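Local coordinates for leucine--tRNA ligase (Agrobacterium radiobacter, PDB 5AH5), which probably joins L-leucine to its cognate tRNA(Leu) at the expense of ATP, as a class I aminoacyl-tRNA synthetase, at residues D593-R596 / C597-F601; P720-S723 / E724-A728; V758-G762 / K763-T767. All blocks are in the same frame, centred on the assembly; numbering follows the deposited sequence.

Contact 1 (D593-R596 / C597-F601). With nucleotides of chain D.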
loop_
_atom_site.group_PDB
_atom_site.type_symbol
_atom_site.label_atom_id
_atom_site.label_comp_id
_atom_site.label_asym_id
_atom_site.label_seq_id
_atom_site.Cartn_x
_atom_site.Cartn_y
_atom_site.Cartn_z
ATOM N N ASP B 593 -20.327 15.000 4.098
ATOM C CA ASP B 593 -20.679 14.356 2.780
ATOM C C ASP B 593 -20.033 15.125 1.599
ATOM O O ASP B 593 -19.393 14.547 0.723
ATOM C CB ASP B 593 -22.185 14.367 2.636
ATOM C CG ASP B 593 -22.887 13.399 3.574
ATOM O OD1 ASP B 593 -22.405 12.281 3.869
ATOM O OD2 ASP B 593 -23.986 13.758 4.028
ATOM N N ALA B 594 -20.151 16.445 1.641
ATOM C CA ALA B 594 -19.643 17.306 0.567
ATOM C C ALA B 594 -18.145 17.241 0.480
ATOM O O ALA B 594 -17.603 17.224 -0.618
ATOM C CB ALA B 594 -20.127 18.732 0.761
ATOM N N VAL B 595 -17.473 17.077 1.637
ATOM C CA VAL B 595 -16.055 16.964 1.663
ATOM C C VAL B 595 -15.636 15.652 1.037
ATOM O O VAL B 595 -14.732 15.604 0.194
ATOM C CB VAL B 595 -15.505 17.077 3.116
ATOM C CG1 VAL B 595 -14.048 16.782 3.154
ATOM C CG2 VAL B 595 -15.725 18.503 3.600
ATOM N N ARG B 596 -16.263 14.584 1.488
ATOM C CA ARG B 596 -15.892 13.268 1.018
ATOM C C ARG B 596 -16.214 13.090 -0.495
ATOM O O ARG B 596 -15.395 12.516 -1.246
ATOM C CB ARG B 596 -16.646 12.232 1.804
ATOM C CG ARG B 596 -16.246 12.160 3.287
ATOM C CD ARG B 596 -17.222 11.315 4.077
ATOM N NE ARG B 596 -17.376 9.998 3.474
ATOM C CZ ARG B 596 -17.830 8.908 4.099
ATOM N NH1 ARG B 596 -18.100 8.900 5.406
ATOM N NH2 ARG B 596 -17.960 7.789 3.412
ATOM N N CYS B 597 -17.379 13.568 -0.901
ATOM C CA CYS B 597 -17.800 13.468 -2.362
ATOM C C CYS B 597 -16.939 14.313 -3.298
ATOM O O CYS B 597 -16.624 13.858 -4.393
ATOM C CB CYS B 597 -19.260 13.856 -2.520
ATOM S SG CYS B 597 -20.373 12.553 -1.916
ATOM N N TYR B 598 -16.489 15.499 -2.859
ATOM C CA TYR B 598 -15.490 16.268 -3.645
ATOM C C TYR B 598 -14.238 15.491 -3.842
ATOM O O TYR B 598 -13.756 15.404 -4.961
ATOM C CB TYR B 598 -15.207 17.641 -3.031
ATOM C CG TYR B 598 -14.008 18.444 -3.556
ATOM C CD1 TYR B 598 -13.969 18.967 -4.874
ATOM C CD2 TYR B 598 -12.899 18.683 -2.744
ATOM C CE1 TYR B 598 -12.868 19.721 -5.328
ATOM C CE2 TYR B 598 -11.812 19.434 -3.207
ATOM C CZ TYR B 598 -11.805 19.942 -4.508
ATOM O OH TYR B 598 -10.723 20.697 -4.930
ATOM N N LEU B 599 -13.670 14.900 -2.788
ATOM C CA LEU B 599 -12.446 14.102 -2.981
ATOM C C LEU B 599 -12.639 12.909 -3.870
ATOM O O LEU B 599 -11.682 12.440 -4.515
ATOM C CB LEU B 599 -11.855 13.608 -1.645
ATOM C CG LEU B 599 -11.295 14.775 -0.784
ATOM C CD1 LEU B 599 -11.193 14.333 0.685
ATOM C CD2 LEU B 599 -9.951 15.233 -1.320
ATOM N N LEU B 600 -13.807 12.302 -3.800
ATOM C CA LEU B 600 -14.021 11.091 -4.568
ATOM C C LEU B 600 -14.377 11.438 -6.059
ATOM O O LEU B 600 -14.029 10.704 -6.946
ATOM C CB LEU B 600 -15.114 10.218 -3.928
ATOM C CG LEU B 600 -14.760 9.501 -2.586
ATOM C CD1 LEU B 600 -15.845 8.498 -2.268
ATOM C CD2 LEU B 600 -13.453 8.780 -2.689
ATOM N N PHE B 601 -15.082 12.519 -6.277
ATOM C CA PHE B 601 -15.518 12.923 -7.631
ATOM C C PHE B 601 -14.461 13.754 -8.400
ATOM O O PHE B 601 -14.531 13.862 -9.594
ATOM C CB PHE B 601 -16.854 13.666 -7.519
ATOM C CG PHE B 601 -17.401 14.180 -8.830
ATOM C CD1 PHE B 601 -17.860 13.306 -9.795
ATOM C CD2 PHE B 601 -17.535 15.570 -9.053
ATOM C CE1 PHE B 601 -18.379 13.784 -11.013
ATOM C CE2 PHE B 601 -18.095 16.064 -10.232
ATOM C CZ PHE B 601 -18.513 15.169 -11.229
ATOM P P A D 25 -23.703 16.873 -14.487
ATOM O OP1 A D 25 -24.940 17.071 -13.760
ATOM O OP2 A D 25 -23.383 17.533 -15.745
ATOM O "O5'" A D 25 -22.478 17.182 -13.501
ATOM C "C5'" A D 25 -21.992 18.480 -13.342
ATOM C "C4'" A D 25 -20.642 18.448 -12.684
ATOM O "O4'" A D 25 -19.754 17.632 -13.481
ATOM C "C3'" A D 25 -20.004 19.829 -12.654
ATOM O "O3'" A D 25 -20.395 20.534 -11.504
ATOM C "C2'" A D 25 -18.528 19.530 -12.739
ATOM O "O2'" A D 25 -17.903 19.291 -11.523
ATOM C "C1'" A D 25 -18.509 18.284 -13.623
ATOM N N9 A D 25 -18.289 18.576 -15.033
ATOM C C8 A D 25 -19.143 18.411 -16.100
ATOM N N7 A D 25 -18.604 18.717 -17.254
ATOM C C5 A D 25 -17.327 19.148 -16.924
ATOM C C6 A D 25 -16.253 19.614 -17.702
ATOM N N6 A D 25 -16.302 19.732 -19.025
ATOM N N1 A D 25 -15.095 19.920 -17.064
ATOM C C2 A D 25 -15.045 19.789 -15.734
ATOM N N3 A D 25 -15.990 19.371 -14.896
ATOM C C4 A D 25 -17.104 19.025 -15.565
ATOM P P C D 24 -24.009 13.942 -19.430
ATOM O OP1 C D 24 -25.418 13.730 -19.157
ATOM O OP2 C D 24 -23.493 15.053 -20.197
ATOM O "O5'" C D 24 -23.266 14.117 -18.010
ATOM C "C5'" C D 24 -23.545 13.223 -16.915
ATOM C "C4'" C D 24 -22.572 13.483 -15.757
ATOM O "O4'" C D 24 -21.248 13.025 -16.115
ATOM C "C3'" C D 24 -22.349 14.933 -15.410
ATOM O "O3'" C D 24 -23.505 15.364 -14.702
ATOM C "C2'" C D 24 -21.043 14.855 -14.661
ATOM O "O2'" C D 24 -21.100 14.199 -13.404
ATOM C "C1'" C D 24 -20.285 13.868 -15.539
ATOM N N1 C D 24 -19.503 14.509 -16.595
ATOM C C2 C D 24 -18.293 15.081 -16.223
ATOM O O2 C D 24 -17.933 14.987 -15.037
ATOM N N3 C D 24 -17.542 15.702 -17.153
ATOM C C4 C D 24 -17.976 15.785 -18.419
ATOM N N4 C D 24 -17.180 16.370 -19.323
ATOM C C5 C D 24 -19.237 15.254 -18.816
ATOM C C6 C D 24 -19.961 14.629 -17.881
#
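Leu-599 reaches back along helix 592-601 to overlap Val-595, one turn earlier, its CD1 lying 4.5 Å from CG1 of Val-595: a loose apolar i to i+4 pair in an alpha helix. CG of Leu-599 is anti to the carbonyl carbon (chi1 -68°), which swings the branch back over the preceding turn. Four successive backbone bonds fix the spacing. Cys-597 N donates to Asp-593 O at 2.8 Å, and Tyr-598, Leu-599 and Leu-600 bind the carbonyls of Ala-594, Val-595 and Arg-596 in the same way; the last of these is the most bent, at 142°.

Cys-597 also sets its SG 3.4 Å from Asp-593 O, a carbonyl its own N-H already occupies. The polar ends of Asp-593 and Arg-596 turn to partners beyond the helix: the carboxylate accepts from Ile-722 N and pairs with His-721 ND1, while the guanidinium forms a salt bridge with Asp-58 and reaches Leu-113 O. This helix of the class I region thereby links helix 48-66 to the start of helix 720-729.

At its far end Phe-601, with CG anti to the backbone N (chi1 178°), carries its ring out to the bound tRNA. Ring atom CE2 lies 3.5 Å from O2' of A25 of chain D, which sits at the ring edge, and CZ is 3.5 Å from O2' of C24 of chain D.

Contact 2 (P720-S723 / E724-A728)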
loop_
_atom_site.group_PDB
_atom_site.type_symbol
_atom_site.label_atom_id
_atom_site.label_comp_id
_atom_site.label_asym_id
_atom_site.label_seq_id
_atom_site.Cartn_x
_atom_site.Cartn_y
_atom_site.Cartn_z
ATOM N N PRO B 720 -23.364 9.510 3.012
ATOM C CA PRO B 720 -24.192 8.708 3.931
ATOM C C PRO B 720 -25.113 9.434 4.856
ATOM O O PRO B 720 -26.187 8.916 5.169
ATOM C CB PRO B 720 -23.137 7.881 4.736
ATOM C CG PRO B 720 -21.925 8.697 4.683
ATOM C CD PRO B 720 -21.945 9.210 3.220
ATOM N N HIS B 721 -24.745 10.627 5.270
ATOM C CA HIS B 721 -25.536 11.393 6.242
ATOM C C HIS B 721 -26.784 12.022 5.618
ATOM O O HIS B 721 -27.913 11.908 6.133
ATOM C CB HIS B 721 -24.699 12.544 6.889
ATOM C CG HIS B 721 -23.385 12.094 7.476
ATOM N ND1 HIS B 721 -22.236 11.958 6.722
ATOM C CD2 HIS B 721 -23.046 11.779 8.751
ATOM C CE1 HIS B 721 -21.248 11.584 7.512
ATOM N NE2 HIS B 721 -21.724 11.423 8.737
ATOM N N ILE B 722 -26.549 12.754 4.533
ATOM C CA ILE B 722 -27.636 13.335 3.745
ATOM C C ILE B 722 -28.578 12.241 3.259
ATOM O O ILE B 722 -29.767 12.420 3.166
ATOM C CB ILE B 722 -27.052 14.105 2.524
ATOM C CG1 ILE B 722 -26.860 15.570 2.916
ATOM C CG2 ILE B 722 -27.940 14.010 1.288
ATOM C CD1 ILE B 722 -25.745 16.292 2.151
ATOM N N SER B 723 -28.036 11.110 2.925
ATOM C CA SER B 723 -28.868 9.999 2.475
ATOM C C SER B 723 -29.832 9.488 3.530
ATOM O O SER B 723 -30.985 9.190 3.198
ATOM C CB SER B 723 -28.006 8.881 1.958
ATOM O OG SER B 723 -27.356 9.326 0.782
ATOM N N GLU B 724 -29.363 9.380 4.786
ATOM C CA GLU B 724 -30.221 9.004 5.877
ATOM C C GLU B 724 -31.250 10.076 6.062
ATOM O O GLU B 724 -32.401 9.755 6.306
ATOM C CB GLU B 724 -29.461 8.802 7.226
ATOM C CG GLU B 724 -28.498 7.633 7.259
ATOM C CD GLU B 724 -29.125 6.245 7.118
ATOM O OE1 GLU B 724 -30.356 6.176 7.132
ATOM O OE2 GLU B 724 -28.385 5.218 6.895
ATOM N N GLU B 725 -30.857 11.343 5.944
ATOM C CA GLU B 725 -31.802 12.415 6.184
ATOM C C GLU B 725 -32.968 12.279 5.174
ATOM O O GLU B 725 -34.129 12.370 5.535
ATOM C CB GLU B 725 -31.107 13.784 5.985
ATOM C CG GLU B 725 -31.917 15.031 6.334
ATOM C CD GLU B 725 -31.973 15.345 7.825
ATOM O OE1 GLU B 725 -31.254 14.720 8.650
ATOM O OE2 GLU B 725 -32.707 16.280 8.172
ATOM N N LEU B 726 -32.625 12.106 3.904
ATOM C CA LEU B 726 -33.640 12.098 2.838
ATOM C C LEU B 726 -34.506 10.868 2.919
ATOM O O LEU B 726 -35.732 10.975 2.865
ATOM C CB LEU B 726 -32.974 12.198 1.487
ATOM C CG LEU B 726 -32.325 13.559 1.333
ATOM C CD1 LEU B 726 -31.614 13.643 -0.018
ATOM C CD2 LEU B 726 -33.318 14.687 1.524
ATOM N N TRP B 727 -33.875 9.717 3.130
ATOM C CA TRP B 727 -34.606 8.467 3.419
ATOM C C TRP B 727 -35.656 8.628 4.494
ATOM O O TRP B 727 -36.846 8.261 4.264
ATOM C CB TRP B 727 -33.613 7.390 3.808
ATOM C CG TRP B 727 -34.085 5.983 3.998
ATOM C CD1 TRP B 727 -34.184 5.329 5.180
ATOM C CD2 TRP B 727 -34.339 5.027 2.998
ATOM N NE1 TRP B 727 -34.528 4.032 4.989
ATOM C CE2 TRP B 727 -34.593 3.799 3.648
ATOM C CE3 TRP B 727 -34.387 5.078 1.603
ATOM C CZ2 TRP B 727 -34.948 2.634 2.949
ATOM C CZ3 TRP B 727 -34.675 3.933 0.909
ATOM C CH2 TRP B 727 -34.985 2.723 1.571
ATOM N N ALA B 728 -35.250 9.203 5.633
ATOM C CA ALA B 728 -36.189 9.476 6.726
ATOM C C ALA B 728 -37.250 10.491 6.367
ATOM O O ALA B 728 -38.422 10.314 6.717
ATOM C CB ALA B 728 -35.479 9.946 7.999
HETATM O O HOH W 1 -26.417 6.135 4.975
#
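Ile-722 and Leu-726 supply the apolar part of this contact: they lie side by side and point the same way, with CG2 of Ile-722 3.9 Å from CD1 of Leu-726. The leucine CG is anti to its carbonyl carbon (chi1 -67°), which brings it back to 3.3 Å from Ile-722 O. Both side chains pack on helix 617-632, Ile-722 against Leu-623 and Leu-726 against Val-626 and Phe-630.

The backbone bonds are four consecutive i to i+4 links. Trp-727 N to Ser-723 O is the shortest and straightest, 2.9 Å at 165°. Glu-724 N meets Pro-720 O at 3.2 Å, the longest of the four.

Water reinforces that opening turn. One molecule donates both to Pro-720 O, at 2.8 Å, and to OE2 of Glu-724, at 2.9 Å, spanning the same two residues as the backbone bond. CG of Glu-724 passes 3.4 Å from Pro-720 O, and the bend at chi2 (-65°) then turns the carboxylate to where OE2 takes the water.

Polar ends are held largely from outside. The Glu-724 carboxylate accepts from the backbone N of Val-736 and Ala-737 and from Trp-16 NE1, an arrangement that would be expected to stabilise its negative charge. Glu-725 OE1 takes Trp-12 NE1 and a salt bridge from Arg-8, both on helix 5-19, whereas Ser-723 OG bonds to Ala-719 O just before the helix.

Together these features describe the first turns of an alpha helix with proline at its start, wedged among helices 5-19, 617-632 and 701-715 in the helical anticodon-binding domain of a class I synthetase.

Contact 3 (V758-G762 / K763-T767). With SO4 (sulfate ion), chain K; nucleotides of chain D.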
loop_
_atom_site.group_PDB
_atom_site.type_symbol
_atom_site.label_atom_id
_atom_site.label_comp_id
_atom_site.label_asym_id
_atom_site.label_seq_id
_atom_site.Cartn_x
_atom_site.Cartn_y
_atom_site.Cartn_z
ATOM N N VAL B 758 -24.977 2.570 -36.696
ATOM C CA VAL B 758 -24.729 1.876 -37.928
ATOM C C VAL B 758 -23.405 2.323 -38.480
ATOM O O VAL B 758 -23.179 3.517 -38.665
ATOM C CB VAL B 758 -25.823 2.263 -38.910
ATOM C CG1 VAL B 758 -25.612 1.572 -40.251
ATOM C CG2 VAL B 758 -27.177 1.925 -38.284
ATOM N N GLN B 759 -22.516 1.375 -38.688
ATOM C CA GLN B 759 -21.270 1.583 -39.408
ATOM C C GLN B 759 -21.339 1.023 -40.843
ATOM O O GLN B 759 -22.029 0.084 -41.091
ATOM C CB GLN B 759 -20.138 0.897 -38.698
ATOM C CG GLN B 759 -19.773 1.542 -37.355
ATOM C CD GLN B 759 -18.822 0.698 -36.518
ATOM O OE1 GLN B 759 -18.778 -0.518 -36.636
ATOM N NE2 GLN B 759 -18.098 1.353 -35.614
ATOM N N ILE B 760 -20.561 1.605 -41.739
ATOM C CA ILE B 760 -20.222 1.017 -43.007
ATOM C C ILE B 760 -18.726 0.952 -43.062
ATOM O O ILE B 760 -17.991 1.973 -42.920
ATOM C CB ILE B 760 -20.744 1.799 -44.215
ATOM C CG1 ILE B 760 -22.249 1.747 -44.250
ATOM C CG2 ILE B 760 -20.220 1.193 -45.486
ATOM C CD1 ILE B 760 -22.907 2.708 -45.238
ATOM N N ASN B 761 -18.255 -0.274 -43.222
ATOM C CA ASN B 761 -16.842 -0.589 -43.216
ATOM C C ASN B 761 -16.140 -0.055 -42.002
ATOM O O ASN B 761 -15.023 0.406 -42.091
ATOM C CB ASN B 761 -16.190 -0.091 -44.507
ATOM C CG ASN B 761 -16.495 -0.993 -45.663
ATOM O OD1 ASN B 761 -17.099 -2.096 -45.508
ATOM N ND2 ASN B 761 -16.137 -0.540 -46.841
ATOM N N GLY B 762 -16.838 -0.068 -40.870
ATOM C CA GLY B 762 -16.262 0.413 -39.636
ATOM C C GLY B 762 -16.487 1.897 -39.401
ATOM O O GLY B 762 -16.215 2.349 -38.329
ATOM N N LYS B 763 -16.999 2.648 -40.366
ATOM C CA LYS B 763 -17.186 4.096 -40.132
ATOM C C LYS B 763 -18.614 4.412 -39.701
ATOM O O LYS B 763 -19.549 4.038 -40.414
ATOM C CB LYS B 763 -16.858 4.869 -41.424
ATOM C CG LYS B 763 -16.641 6.362 -41.221
ATOM C CD LYS B 763 -16.928 7.182 -42.475
ATOM C CE LYS B 763 -17.025 8.682 -42.165
ATOM N NZ LYS B 763 -18.196 9.285 -42.858
ATOM N N LEU B 764 -18.801 5.112 -38.573
ATOM C CA LEU B 764 -20.126 5.521 -38.155
ATOM C C LEU B 764 -20.796 6.401 -39.204
ATOM O O LEU B 764 -20.278 7.470 -39.539
ATOM C CB LEU B 764 -20.087 6.321 -36.885
ATOM C CG LEU B 764 -21.399 6.882 -36.322
ATOM C CD1 LEU B 764 -22.307 5.778 -35.807
ATOM C CD2 LEU B 764 -21.123 7.852 -35.167
ATOM N N ILE B 765 -21.984 5.981 -39.630
ATOM C CA ILE B 765 -22.818 6.732 -40.538
ATOM C C ILE B 765 -23.929 7.494 -39.770
ATOM O O ILE B 765 -24.114 8.661 -39.993
ATOM C CB ILE B 765 -23.427 5.766 -41.601
ATOM C CG1 ILE B 765 -22.309 4.976 -42.329
ATOM C CG2 ILE B 765 -24.212 6.557 -42.617
ATOM C CD1 ILE B 765 -21.133 5.839 -42.831
ATOM N N ARG B 766 -24.654 6.846 -38.862
ATOM C CA ARG B 766 -25.797 7.465 -38.141
ATOM C C ARG B 766 -26.298 6.423 -37.147
ATOM O O ARG B 766 -25.760 5.327 -37.053
ATOM C CB ARG B 766 -26.949 7.857 -39.074
ATOM C CG ARG B 766 -27.564 6.696 -39.862
ATOM C CD ARG B 766 -28.834 7.113 -40.588
ATOM N NE ARG B 766 -29.942 7.234 -39.635
ATOM C CZ ARG B 766 -31.205 7.502 -39.932
ATOM N NH1 ARG B 766 -31.623 7.727 -41.180
ATOM N NH2 ARG B 766 -32.070 7.539 -38.935
ATOM N N THR B 767 -27.336 6.745 -36.428
ATOM C CA THR B 767 -28.011 5.801 -35.569
ATOM C C THR B 767 -29.421 5.625 -36.072
ATOM O O THR B 767 -29.927 6.429 -36.837
ATOM C CB THR B 767 -28.109 6.284 -34.096
ATOM O OG1 THR B 767 -28.937 7.461 -34.016
ATOM C CG2 THR B 767 -26.793 6.613 -33.534
HETATM S S SO4 K . -34.259 7.236 -35.997
HETATM O O1 SO4 K . -32.887 7.793 -36.158
HETATM O O2 SO4 K . -34.472 5.889 -36.610
HETATM O O3 SO4 K . -35.247 8.227 -36.496
HETATM O O4 SO4 K . -34.460 7.107 -34.533
ATOM P P U D 20 -19.296 2.716 -29.500
ATOM O OP1 U D 20 -17.955 3.320 -29.686
ATOM O OP2 U D 20 -19.968 2.741 -28.217
ATOM O "O5'" U D 20 -20.326 3.298 -30.552
ATOM C "C5'" U D 20 -19.936 3.467 -31.923
ATOM C "C4'" U D 20 -20.217 4.882 -32.336
ATOM O "O4'" U D 20 -21.647 5.105 -32.233
ATOM C "C3'" U D 20 -19.552 5.962 -31.484
ATOM O "O3'" U D 20 -19.136 7.051 -32.309
ATOM C "C2'" U D 20 -20.678 6.392 -30.541
ATOM O "O2'" U D 20 -20.552 7.697 -30.046
ATOM C "C1'" U D 20 -21.902 6.253 -31.448
ATOM N N1 U D 20 -23.158 6.035 -30.716
ATOM C C2 U D 20 -24.134 6.997 -30.799
ATOM O O2 U D 20 -24.022 7.987 -31.485
ATOM N N3 U D 20 -25.267 6.735 -30.070
ATOM C C4 U D 20 -25.518 5.634 -29.279
ATOM O O4 U D 20 -26.598 5.534 -28.703
ATOM C C5 U D 20 -24.462 4.677 -29.248
ATOM C C6 U D 20 -23.335 4.914 -29.935
ATOM P P G D 19 -15.003 -1.076 -26.865
ATOM O OP1 G D 19 -14.581 0.268 -26.470
ATOM O OP2 G D 19 -15.745 -1.985 -26.009
ATOM O "O5'" G D 19 -15.941 -0.882 -28.156
ATOM C "C5'" G D 19 -15.692 0.178 -29.121
ATOM C "C4'" G D 19 -16.867 0.295 -30.075
ATOM O "O4'" G D 19 -16.920 -0.909 -30.883
ATOM C "C3'" G D 19 -18.230 0.385 -29.378
ATOM O "O3'" G D 19 -19.159 1.224 -29.984
ATOM C "C2'" G D 19 -18.762 -1.030 -29.462
ATOM O "O2'" G D 19 -20.147 -1.217 -29.334
ATOM C "C1'" G D 19 -18.232 -1.444 -30.825
ATOM N N9 G D 19 -18.144 -2.877 -31.067
ATOM C C8 G D 19 -18.136 -3.897 -30.145
ATOM N N7 G D 19 -18.001 -5.076 -30.689
ATOM C C5 G D 19 -17.889 -4.818 -32.049
ATOM C C6 G D 19 -17.707 -5.704 -33.143
ATOM O O6 G D 19 -17.573 -6.932 -33.128
ATOM N N1 G D 19 -17.658 -5.019 -34.351
ATOM C C2 G D 19 -17.754 -3.657 -34.493
ATOM N N2 G D 19 -17.666 -3.178 -35.751
ATOM N N3 G D 19 -17.930 -2.822 -33.483
ATOM C C4 G D 19 -17.978 -3.466 -32.298
#
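Ile-760 and Ile-765 meet across a beta hairpin, their side chains crossing at an angle with CD1 of Ile-760 3.7 Å from CG1 of Ile-765. On the RNA side, Gln-759 OE1 accepts from the base amino group N2 of G19 of chain D at 3.0 Å. Leu-764 CD2 lies against the sugar of U20 of chain D, 3.6 Å from O3', and Thr-767 CG2 is 3.7 Å from O2 of its base.

Arg-766 bends at chi3 (-75°) and grips Thr-767 O side-on, through NE at 2.9 Å and NH2 at 3.2 Å; NH2 also makes a weak bond to a sulfate, probably from the crystallisation liquor.

These side chains are positioned by the backbone. Ile-760 and Lys-763 bond mutually across a type I' turn through Asn-761 and Gly-762. Further along, Val-758 N binds Arg-766 O at 2.9 Å, and Val-758 O takes Ile-765 N. Val-758 pairs with Arg-766 but Gln-759 with Leu-764, making Ile-765 the extra residue of a beta bulge.

Beyond the hairpin, strand 753-760 pairs on its other edge with strand 808-813, while helix 787-792 packs on Ile-760 and Ile-765 and gives Glu-788 as salt-bridge partner to Arg-766.

From the N terminus the three contacts follow in series, and none encloses or crosses another. Contact 1 and contact 2 each span successive turns of a single helix, so neither closes a long loop; contact 3 closes a tight hairpin. Contacts 1 and 2 have centres 16 Å apart and touch directly: a carboxylate of contact 1 meets the N-terminal end of the helix of contact 2, which fastens the class I synthetase region to the anticodon-binding region. Contact 3 follows contact 2 in the chain, yet its centre lies about 46 Å from that of contact 2, in a separate small sheet. Contacts 1 and 3 both reach the tRNA, at different nucleotides.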